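Local coordinates for putative cobalamin synthesis related protein (Corynebacterium diphtheriae, PDB 2NPN), which binds S-adenosylmethionine and is probably a precorrin-6A synthase (deacetylating), a tetrapyrrole methyltransferase of cobalamin biosynthesis, at residues A[3-8]-A[105-110]; A[183-188]-A[242-247]. One frame throughout, in Å; residues are numbered along the deposited sequence.

Contact 1 (A[3-8]-A[105-110]); sequences RTIYVI and VAFLVW
The Phe107 ring meets Ile5 through its CD2–CE2 side: CG2 of Ile5 lies 3.6 Å from CD2 of Phe107, approaching obliquely, while the backbone O of Tyr6 sits at the ring's edge, near its plane. The second ring, that of Tyr6, carries CG2 of Thr4 over the centre of one face, 3.8 Å above the plane, and the O of Val105 approaches it obliquely. Ile5 and Val105 run side by side, their CG1 atoms 3.7 Å apart; Val105 CG1 reaches this place because it stands between its own backbone N and carbonyl carbon (chi1 55°). On the opposite face of the sheet, CD1 of Ile8 touches CB of Ala106 at 3.8 Å.

Five backbone bonds define the parallel pairing: Thr4 O, Tyr6 O and Ile8 O accept from Val105, Phe107 and Val109, and Tyr6 N and Ile8 N give to Val105 O and Phe107 O. The straightest is Ile8 N to Phe107 O, 2.8 Å with 173° at the hydrogen. The strand axes are inclined by 18° to one another.

In the five-stranded parallel sheet, these are inner neighbours. Strand 31-35 lies beyond 105-109, strand 134-139 beyond 3-8, and helix 119-130 covers the face bearing Val7, Phe107 and Val109.

Contact 2 (A[183-188]-A[242-247]); sequences VVMLDG and MDTYLL. With SAM (S-adenosylmethionine), chain C.
Part of the S-adenosylmethionine pocket is built where strand 183-185 pairs antiparallel with strand 243-247. Val184 and Tyr245 form a hydrogen-bonded pair: Val184 N gives to Tyr245 O at 2.8 Å, and Tyr245 N returns a longer bond to Val184 O. The same two side chains meet by a CH-pi contact, CB of Val184 standing 3.7 Å from the ring centroid and 20° off its normal. CG of Tyr245 stands between its backbone N and carbonyl carbon (chi1 55°), which lays the ring against Val184, and its hydroxyl donates to OD2 of Asp187 at 2.7 Å. That oxygen is approached on its anti side, 33° out of the carboxylate plane, and also accepts from Ala191 N, a second grip on the acid's orientation. On the other face of the sheet, Val183 CG2 rests 4.0 Å from Leu246 CD1.

Beyond Met185 the strands part, and a water accepts from Asp187 N and lies within bonding distance of the carbonyl oxygens of Val184 and Asp243. The cofactor is bound at this opening. Its ribose O2' gives to Asp243 O at 2.8 Å and accepts from Leu186 N, whose bond to O3' is weak; Thr244 OG1 donates to adenine N3 at 2.8 Å. Met185, a selenomethionine, bends at its last torsion, bringing CE to 3.3 Å from O4' of the cofactor. The carboxylate of Asp243 is engaged elsewhere, OD2 being salt-bridged to Lys231 and hydrogen-bonded to Trp204 NE1. Recognition of ribose and adenine by backbone groups and one hydroxyl at strand ends is consistent with the cofactor site of tetrapyrrole methylases, at the cleft between their two alpha/beta domains.

Contact 1 and contact 2 belong to different sheets, the parallel one and the mixed one, on opposite sides of the chain's centre. Their centres are 26 Å apart and their nearest atoms about 6 Å, without touching, and the cofactor spans the interval. From contact 1, Trp110 O accepts a hydrogen bond from the amino N of S-adenosylmethionine, and the side chain of Val109 is about 5 Å from the ligand; contact 2 holds the ribose and adenine. Asp112 N and Ala144 N also bond the cofactor. The magnesium ion lies elsewhere, about 13 Å from the side chain of Leu246.

Contact 1 (A[3-8]-A[105-110])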
ATOM      1  N   ARG A   3     -13.879  21.859  -5.709  1.00 16.86           N
ATOM      2  CA  ARG A   3     -13.897  20.472  -6.089  1.00 14.88           C
ATOM      3  C   ARG A   3     -13.738  19.577  -4.850  1.00 14.59           C
ATOM      4  O   ARG A   3     -13.303  20.044  -3.795  1.00 14.71           O
ATOM      5  CB  ARG A   3     -12.775  20.198  -7.084  1.00 15.58           C
ATOM      6  CG  ARG A   3     -12.925  20.975  -8.398  1.00 15.88           C
ATOM      7  CD  ARG A   3     -11.710  20.749  -9.276  1.00 14.91           C
ATOM      8  NE  ARG A   3     -11.970  21.144 -10.659  1.00 13.52           N
ATOM      9  CZ  ARG A   3     -11.902  22.396 -11.118  1.00 12.86           C
ATOM     10  NH1 ARG A   3     -11.560  23.410 -10.315  1.00 15.27           N
ATOM     11  NH2 ARG A   3     -12.194  22.669 -12.383  1.00 14.22           N
ATOM     12  N   THR A   4     -14.149  18.319  -4.978  1.00 13.67           N
ATOM     13  CA  THR A   4     -13.868  17.258  -3.999  1.00 13.64           C
ATOM     14  C   THR A   4     -12.768  16.364  -4.534  1.00 12.35           C
ATOM     15  O   THR A   4     -12.852  15.938  -5.671  1.00 13.09           O
ATOM     16  CB  THR A   4     -15.113  16.411  -3.748  1.00 12.58           C
ATOM     17  OG1 THR A   4     -16.120  17.256  -3.166  1.00 15.87           O
ATOM     18  CG2 THR A   4     -14.811  15.239  -2.804  1.00 16.02           C
ATOM     19  N   ILE A   5     -11.733  16.118  -3.723  1.00 13.81           N
ATOM     20  CA  ILE A   5     -10.701  15.153  -4.044  1.00 13.20           C
ATOM     21  C   ILE A   5     -10.867  13.959  -3.105  1.00 13.19           C
ATOM     22  O   ILE A   5     -10.649  14.081  -1.901  1.00 13.23           O
ATOM     23  CB  ILE A   5      -9.267  15.739  -3.902  1.00 13.05           C
ATOM     24  CG1 ILE A   5      -9.015  16.892  -4.885  1.00 14.26           C
ATOM     25  CG2 ILE A   5      -8.236  14.634  -4.112  1.00 13.51           C
ATOM     26  CD1 ILE A   5      -7.709  17.636  -4.681  1.00 15.19           C
ATOM     27  N   TYR A   6     -11.324  12.826  -3.645  1.00 12.85           N
ATOM     28  CA  TYR A   6     -11.431  11.614  -2.876  1.00 12.92           C
ATOM     29  C   TYR A   6     -10.070  10.938  -2.951  1.00 13.44           C
ATOM     30  O   TYR A   6      -9.520  10.777  -4.026  1.00 14.15           O
ATOM     31  CB  TYR A   6     -12.463  10.652  -3.444  1.00 14.21           C
ATOM     32  CG  TYR A   6     -13.861  11.084  -3.339  1.00 16.28           C
ATOM     33  CD1 TYR A   6     -14.516  11.015  -2.131  1.00 16.24           C
ATOM     34  CD2 TYR A   6     -14.572  11.486  -4.469  1.00 18.90           C
ATOM     35  CE1 TYR A   6     -15.829  11.364  -2.006  1.00 18.36           C
ATOM     36  CE2 TYR A   6     -15.919  11.855  -4.363  1.00 19.67           C
ATOM     37  CZ  TYR A   6     -16.530  11.783  -3.116  1.00 17.92           C
ATOM     38  OH  TYR A   6     -17.849  12.146  -2.978  1.00 20.49           O
ATOM     39  N   VAL A   7      -9.558  10.507  -1.800  1.00 11.78           N
ATOM     40  CA  VAL A   7      -8.324   9.721  -1.779  1.00 11.42           C
ATOM     41  C   VAL A   7      -8.749   8.341  -1.303  1.00 11.18           C
ATOM     42  O   VAL A   7      -9.123   8.177  -0.144  1.00 11.29           O
ATOM     43  CB  VAL A   7      -7.261  10.348  -0.853  1.00 11.37           C
ATOM     44  CG1 VAL A   7      -5.993   9.501  -0.856  1.00 11.42           C
ATOM     45  CG2 VAL A   7      -6.989  11.803  -1.301  1.00 13.08           C
ATOM     46  N   ILE A   8      -8.768   7.405  -2.233  1.00 11.72           N
ATOM     47  CA  ILE A   8      -9.513   6.166  -2.024  1.00 10.77           C
ATOM     48  C   ILE A   8      -8.559   4.968  -1.874  1.00 11.69           C
ATOM     49  O   ILE A   8      -7.874   4.577  -2.832  1.00 12.30           O
ATOM     50  CB  ILE A   8     -10.529   5.866  -3.181  1.00 11.73           C
ATOM     51  CG1 ILE A   8     -11.407   7.093  -3.457  1.00 12.29           C
ATOM     52  CG2 ILE A   8     -11.325   4.590  -2.854  1.00 12.23           C
ATOM     53  CD1 ILE A   8     -12.518   6.848  -4.422  1.00 11.04           C
ATOM     54  N   VAL A 105     -12.764  14.411  -8.211  1.00 12.23           N
ATOM     55  CA  VAL A 105     -11.690  13.551  -8.709  1.00 11.42           C
ATOM     56  C   VAL A 105     -11.347  12.528  -7.635  1.00 11.28           C
ATOM     57  O   VAL A 105     -11.420  12.850  -6.446  1.00 12.51           O
ATOM     58  CB  VAL A 105     -10.433  14.360  -9.119  1.00 12.81           C
ATOM     59  CG1 VAL A 105      -9.929  15.205  -8.033  1.00 14.33           C
ATOM     60  CG2 VAL A 105      -9.293  13.484  -9.684  1.00 14.00           C
ATOM     61  N   ALA A 106     -11.036  11.312  -8.054  1.00 10.38           N
ATOM     62  CA  ALA A 106     -10.599  10.256  -7.145  1.00 10.61           C
ATOM     63  C   ALA A 106      -9.127   9.926  -7.420  1.00 11.10           C
ATOM     64  O   ALA A 106      -8.768   9.641  -8.581  1.00 11.24           O
ATOM     65  CB  ALA A 106     -11.462   8.972  -7.335  1.00 12.28           C
ATOM     66  N   PHE A 107      -8.302   9.889  -6.362  1.00 10.46           N
ATOM     67  CA  PHE A 107      -6.958   9.322  -6.422  1.00 10.98           C
ATOM     68  C   PHE A 107      -7.006   7.909  -5.845  1.00 11.18           C
ATOM     69  O   PHE A 107      -7.546   7.727  -4.746  1.00 11.98           O
ATOM     70  CB  PHE A 107      -5.964  10.127  -5.601  1.00 11.02           C
ATOM     71  CG  PHE A 107      -5.496  11.412  -6.236  1.00 11.90           C
ATOM     72  CD1 PHE A 107      -4.203  11.511  -6.740  1.00 15.86           C
ATOM     73  CD2 PHE A 107      -6.324  12.500  -6.289  1.00 13.87           C
ATOM     74  CE1 PHE A 107      -3.730  12.674  -7.287  1.00 16.79           C
ATOM     75  CE2 PHE A 107      -5.875  13.704  -6.838  1.00 14.35           C
ATOM     76  CZ  PHE A 107      -4.550  13.793  -7.351  1.00 15.11           C
ATOM     77  N   LEU A 108      -6.438   6.935  -6.548  1.00 10.68           N
ATOM     78  CA  LEU A 108      -6.456   5.550  -6.088  1.00 11.00           C
ATOM     79  C   LEU A 108      -5.168   5.258  -5.357  1.00 11.09           C
ATOM     80  O   LEU A 108      -4.062   5.586  -5.852  1.00 11.86           O
ATOM     81  CB  LEU A 108      -6.626   4.606  -7.272  1.00 12.54           C
ATOM     82  CG  LEU A 108      -7.808   4.915  -8.182  1.00 14.09           C
ATOM     83  CD1 LEU A 108      -7.857   3.855  -9.289  1.00 19.15           C
ATOM     84  CD2 LEU A 108      -9.081   5.019  -7.379  1.00 15.21           C
ATOM     85  N   VAL A 109      -5.278   4.592  -4.211  1.00 11.07           N
ATOM     86  CA  VAL A 109      -4.107   4.259  -3.388  1.00 10.54           C
ATOM     87  C   VAL A 109      -4.237   2.795  -2.980  1.00 10.90           C
ATOM     88  O   VAL A 109      -5.275   2.383  -2.436  1.00 12.10           O
ATOM     89  CB  VAL A 109      -4.032   5.138  -2.109  1.00 11.72           C
ATOM     90  CG1 VAL A 109      -2.819   4.729  -1.287  1.00 13.57           C
ATOM     91  CG2 VAL A 109      -3.962   6.628  -2.520  1.00 12.36           C
ATOM     92  N   TRP A 110      -3.204   2.001  -3.203  1.00 10.92           N
ATOM     93  CA  TRP A 110      -3.249   0.625  -2.754  1.00  9.73           C
ATOM     94  C   TRP A 110      -3.351   0.549  -1.217  1.00 10.76           C
ATOM     95  O   TRP A 110      -2.723   1.345  -0.502  1.00 11.78           O
ATOM     96  CB  TRP A 110      -1.992  -0.102  -3.214  1.00 11.76           C
ATOM     97  CG  TRP A 110      -1.899  -0.311  -4.661  1.00 11.25           C
ATOM     98  CD1 TRP A 110      -0.997   0.258  -5.512  1.00 15.10           C
ATOM     99  CD2 TRP A 110      -2.739  -1.140  -5.463  1.00 11.52           C
ATOM    100  NE1 TRP A 110      -1.230  -0.161  -6.792  1.00 14.96           N
ATOM    101  CE2 TRP A 110      -2.305  -1.010  -6.792  1.00 16.23           C
ATOM    102  CE3 TRP A 110      -3.869  -1.925  -5.191  1.00 13.60           C
ATOM    103  CZ2 TRP A 110      -2.906  -1.689  -7.826  1.00 16.60           C
ATOM    104  CZ3 TRP A 110      -4.487  -2.582  -6.225  1.00 16.62           C
ATOM    105  CH2 TRP A 110      -3.998  -2.474  -7.524  1.00 15.77           C
TER

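Contact 2 (A[183-188]-A[242-247])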
ATOM      1  N   VAL A 183       5.263  -5.998  13.056  1.00  6.98           N
ATOM      2  CA  VAL A 183       4.912  -6.189  11.642  1.00  7.09           C
ATOM      3  C   VAL A 183       5.941  -5.440  10.801  1.00  7.55           C
ATOM      4  O   VAL A 183       6.268  -4.278  11.097  1.00  8.13           O
ATOM      5  CB  VAL A 183       3.524  -5.636  11.346  1.00  7.98           C
ATOM      6  CG1 VAL A 183       3.213  -5.746   9.822  1.00  9.25           C
ATOM      7  CG2 VAL A 183       2.479  -6.359  12.189  1.00  9.43           C
ATOM      8  N   VAL A 184       6.475  -6.079   9.767  1.00  7.00           N
ATOM      9  CA  VAL A 184       7.525  -5.514   8.946  1.00  6.88           C
ATOM     10  C   VAL A 184       7.045  -5.373   7.485  1.00  8.06           C
ATOM     11  O   VAL A 184       6.545  -6.332   6.892  1.00  8.53           O
ATOM     12  CB  VAL A 184       8.798  -6.318   8.982  1.00  8.25           C
ATOM     13  CG1 VAL A 184       9.909  -5.649   8.203  1.00  9.87           C
ATOM     14  CG2 VAL A 184       9.224  -6.628  10.426  1.00  8.55           C
HETATM   15  N   MSE A 185       7.145  -4.152   7.002  1.00  8.31           N
HETATM   16  CA  MSE A 185       6.808  -3.793   5.637  1.00  9.30           C
HETATM   17  C   MSE A 185       8.041  -3.206   4.949  1.00  8.81           C
HETATM   18  O   MSE A 185       9.040  -2.860   5.580  1.00  8.27           O
HETATM   19  CB  MSE A 185       5.644  -2.772   5.625  1.00  9.48           C
HETATM   20  CG  MSE A 185       4.457  -3.298   6.378  1.00 12.57           C
HETATM   21 SE   MSE A 185       2.940  -2.052   6.525  0.80 15.35          SE
HETATM   22  CE  MSE A 185       2.247  -2.309   4.756  1.00 18.82           C
ATOM     23  N   LEU A 186       7.952  -3.055   3.623  1.00  8.22           N
ATOM     24  CA  LEU A 186       9.005  -2.374   2.877  1.00  8.64           C
ATOM     25  C   LEU A 186      10.394  -3.062   3.072  1.00  9.46           C
ATOM     26  O   LEU A 186      11.423  -2.404   2.963  1.00 13.01           O
ATOM     27  CB  LEU A 186       9.075  -0.904   3.242  1.00  8.72           C
ATOM     28  CG  LEU A 186       7.850  -0.099   2.837  1.00 11.20           C
ATOM     29  CD1 LEU A 186       7.909   1.296   3.445  1.00 13.54           C
ATOM     30  CD2 LEU A 186       7.803   0.035   1.305  1.00 15.57           C
ATOM     31  N   ASP A 187      10.427  -4.371   3.261  1.00  9.62           N
ATOM     32  CA  ASP A 187      11.714  -5.067   3.421  1.00  9.36           C
ATOM     33  C   ASP A 187      12.150  -5.589   2.066  1.00 10.56           C
ATOM     34  O   ASP A 187      11.545  -6.518   1.545  1.00 12.81           O
ATOM     35  CB  ASP A 187      11.619  -6.272   4.393  1.00 10.72           C
ATOM     36  CG  ASP A 187      12.974  -6.921   4.686  1.00 10.24           C
ATOM     37  OD1 ASP A 187      14.037  -6.430   4.211  1.00 10.90           O
ATOM     38  OD2 ASP A 187      12.960  -7.919   5.430  1.00 10.69           O
ATOM     39  N   GLY A 188      13.170  -4.962   1.503  1.00 11.26           N
ATOM     40  CA  GLY A 188      13.738  -5.404   0.220  1.00 11.51           C
ATOM     41  C   GLY A 188      14.722  -6.539   0.350  1.00 12.98           C
ATOM     42  O   GLY A 188      15.233  -7.018  -0.666  1.00 15.09           O
HETATM   43  N   MSE A 242       6.446  -8.086  -3.283  1.00  6.59           N
HETATM   44  CA  MSE A 242       6.094  -7.328  -2.090  1.00  7.58           C
HETATM   45  C   MSE A 242       5.654  -8.340  -1.061  1.00  6.99           C
HETATM   46  O   MSE A 242       4.795  -9.173  -1.355  1.00  7.24           O
HETATM   47  CB  MSE A 242       4.984  -6.321  -2.337  1.00  7.64           C
HETATM   48  CG  MSE A 242       5.430  -5.119  -3.155  1.00  8.53           C
HETATM   49 SE   MSE A 242       4.069  -3.747  -3.278  0.75 13.30          SE
HETATM   50  CE  MSE A 242       2.645  -4.831  -4.037  1.00 11.62           C
ATOM     51  N   ASP A 243       6.307  -8.293   0.091  1.00  5.51           N
ATOM     52  CA  ASP A 243       5.995  -9.164   1.208  1.00  6.36           C
ATOM     53  C   ASP A 243       5.688  -8.336   2.454  1.00  6.20           C
ATOM     54  O   ASP A 243       6.166  -7.188   2.603  1.00  5.01           O
ATOM     55  CB  ASP A 243       7.077 -10.227   1.509  1.00  6.75           C
ATOM     56  CG  ASP A 243       8.472  -9.632   1.935  1.00 11.22           C
ATOM     57  OD1 ASP A 243       8.744  -8.439   1.662  1.00 17.07           O
ATOM     58  OD2 ASP A 243       9.339 -10.378   2.492  1.00 11.10           O
ATOM     59  N   THR A 244       4.957  -8.963   3.377  1.00  5.46           N
ATOM     60  CA  THR A 244       4.704  -8.371   4.697  1.00  4.59           C
ATOM     61  C   THR A 244       4.809  -9.551   5.655  1.00  5.04           C
ATOM     62  O   THR A 244       4.439 -10.688   5.307  1.00  4.36           O
ATOM     63  CB  THR A 244       3.272  -7.731   4.766  1.00  5.06           C
ATOM     64  OG1 THR A 244       3.119  -6.691   3.781  1.00  5.26           O
ATOM     65  CG2 THR A 244       2.970  -7.077   6.141  1.00  5.87           C
ATOM     66  N   TYR A 245       5.331  -9.312   6.852  1.00  3.88           N
ATOM     67  CA  TYR A 245       5.447 -10.412   7.809  1.00  3.42           C
ATOM     68  C   TYR A 245       5.263  -9.888   9.228  1.00  4.36           C
ATOM     69  O   TYR A 245       5.454  -8.716   9.494  1.00  4.32           O
ATOM     70  CB  TYR A 245       6.730 -11.197   7.619  1.00  5.08           C
ATOM     71  CG  TYR A 245       8.035 -10.412   7.659  1.00  3.29           C
ATOM     72  CD1 TYR A 245       8.808 -10.358   8.825  1.00  6.60           C
ATOM     73  CD2 TYR A 245       8.574  -9.813   6.510  1.00  4.34           C
ATOM     74  CE1 TYR A 245      10.040  -9.664   8.873  1.00  5.33           C
ATOM     75  CE2 TYR A 245       9.785  -9.155   6.565  1.00  4.79           C
ATOM     76  CZ  TYR A 245      10.530  -9.093   7.748  1.00  4.22           C
ATOM     77  OH  TYR A 245      11.789  -8.459   7.750  1.00  6.91           O
ATOM     78  N   LEU A 246       4.932 -10.814  10.128  1.00  4.90           N
ATOM     79  CA  LEU A 246       4.733 -10.511  11.538  1.00  4.07           C
ATOM     80  C   LEU A 246       5.694 -11.418  12.305  1.00  4.22           C
ATOM     81  O   LEU A 246       5.737 -12.613  12.022  1.00  5.46           O
ATOM     82  CB  LEU A 246       3.285 -10.775  11.978  1.00  4.88           C
ATOM     83  CG  LEU A 246       2.926 -10.304  13.381  1.00  7.95           C
ATOM     84  CD1 LEU A 246       1.376  -9.955  13.430  1.00 11.47           C
ATOM     85  CD2 LEU A 246       3.336 -11.289  14.429  1.00 13.66           C
ATOM     86  N   LEU A 247       6.505 -10.845  13.172  1.00  4.35           N
ATOM     87  CA  LEU A 247       7.430 -11.583  14.064  1.00  3.78           C
ATOM     88  C   LEU A 247       6.871 -11.472  15.458  1.00  4.77           C
ATOM     89  O   LEU A 247       6.433 -10.423  15.909  1.00  4.15           O
ATOM     90  CB  LEU A 247       8.812 -10.935  14.036  1.00  5.29           C
ATOM     91  CG  LEU A 247       9.552 -10.925  12.690  1.00  5.27           C
ATOM     92  CD1 LEU A 247      10.968 -10.223  12.844  1.00  7.53           C
ATOM     93  CD2 LEU A 247       9.676 -12.266  12.122  1.00  6.87           C
TER
HETATM   94  N   SAM C4633      -0.823   1.670   1.781  1.00 17.52           N
HETATM   95  CA  SAM C4633      -0.400   0.240   1.686  1.00 18.83           C
HETATM   96  C   SAM C4633      -1.203  -0.641   2.624  1.00 19.86           C
HETATM   97  O   SAM C4633      -0.972  -1.880   2.647  1.00 19.69           O
HETATM   98  OXT SAM C4633      -2.104  -0.131   3.319  1.00 17.81           O
HETATM   99  CB  SAM C4633       1.109   0.105   1.956  1.00 19.48           C
HETATM  100  CG  SAM C4633       1.993   0.744   0.884  1.00 21.23           C
HETATM  101  SD  SAM C4633       3.793   0.504   1.086  1.00 21.18           S
HETATM  102  CE  SAM C4633       4.299   1.544  -0.314  1.00 26.19           C
HETATM  103  C5' SAM C4633       4.242  -1.071   0.276  1.00 19.82           C
HETATM  104  C4' SAM C4633       4.476  -2.238   1.250  1.00 20.23           C
HETATM  105  O4' SAM C4633       3.247  -2.764   1.630  1.00 17.17           O
HETATM  106  C3' SAM C4633       5.230  -3.434   0.667  1.00 18.57           C
HETATM  107  O3' SAM C4633       6.624  -3.254   0.690  1.00 19.10           O
HETATM  108  C2' SAM C4633       4.778  -4.584   1.525  1.00 17.92           C
HETATM  109  O2' SAM C4633       5.406  -4.507   2.793  1.00 18.25           O
HETATM  110  C1' SAM C4633       3.323  -4.191   1.665  1.00 17.26           C
HETATM  111  N9  SAM C4633       2.459  -4.786   0.620  1.00 15.64           N
HETATM  112  C8  SAM C4633       1.621  -4.076  -0.225  1.00 17.47           C
HETATM  113  N7  SAM C4633       0.917  -4.915  -0.989  1.00 17.97           N
HETATM  114  C5  SAM C4633       1.258  -6.183  -0.610  1.00 15.25           C
HETATM  115  C6  SAM C4633       0.808  -7.436  -1.001  1.00 16.12           C
HETATM  116  N6  SAM C4633      -0.140  -7.595  -1.960  1.00 18.57           N
HETATM  117  N1  SAM C4633       1.355  -8.564  -0.401  1.00 16.12           N
HETATM  118  C2  SAM C4633       2.273  -8.424   0.622  1.00 15.70           C
HETATM  119  N3  SAM C4633       2.715  -7.191   1.018  1.00 16.18           N
HETATM  120  C4  SAM C4633       2.204  -6.078   0.437  1.00 13.74           C
HETATM  121  O   HOH W   1       8.375  -6.402   4.359  1.00 19.73           O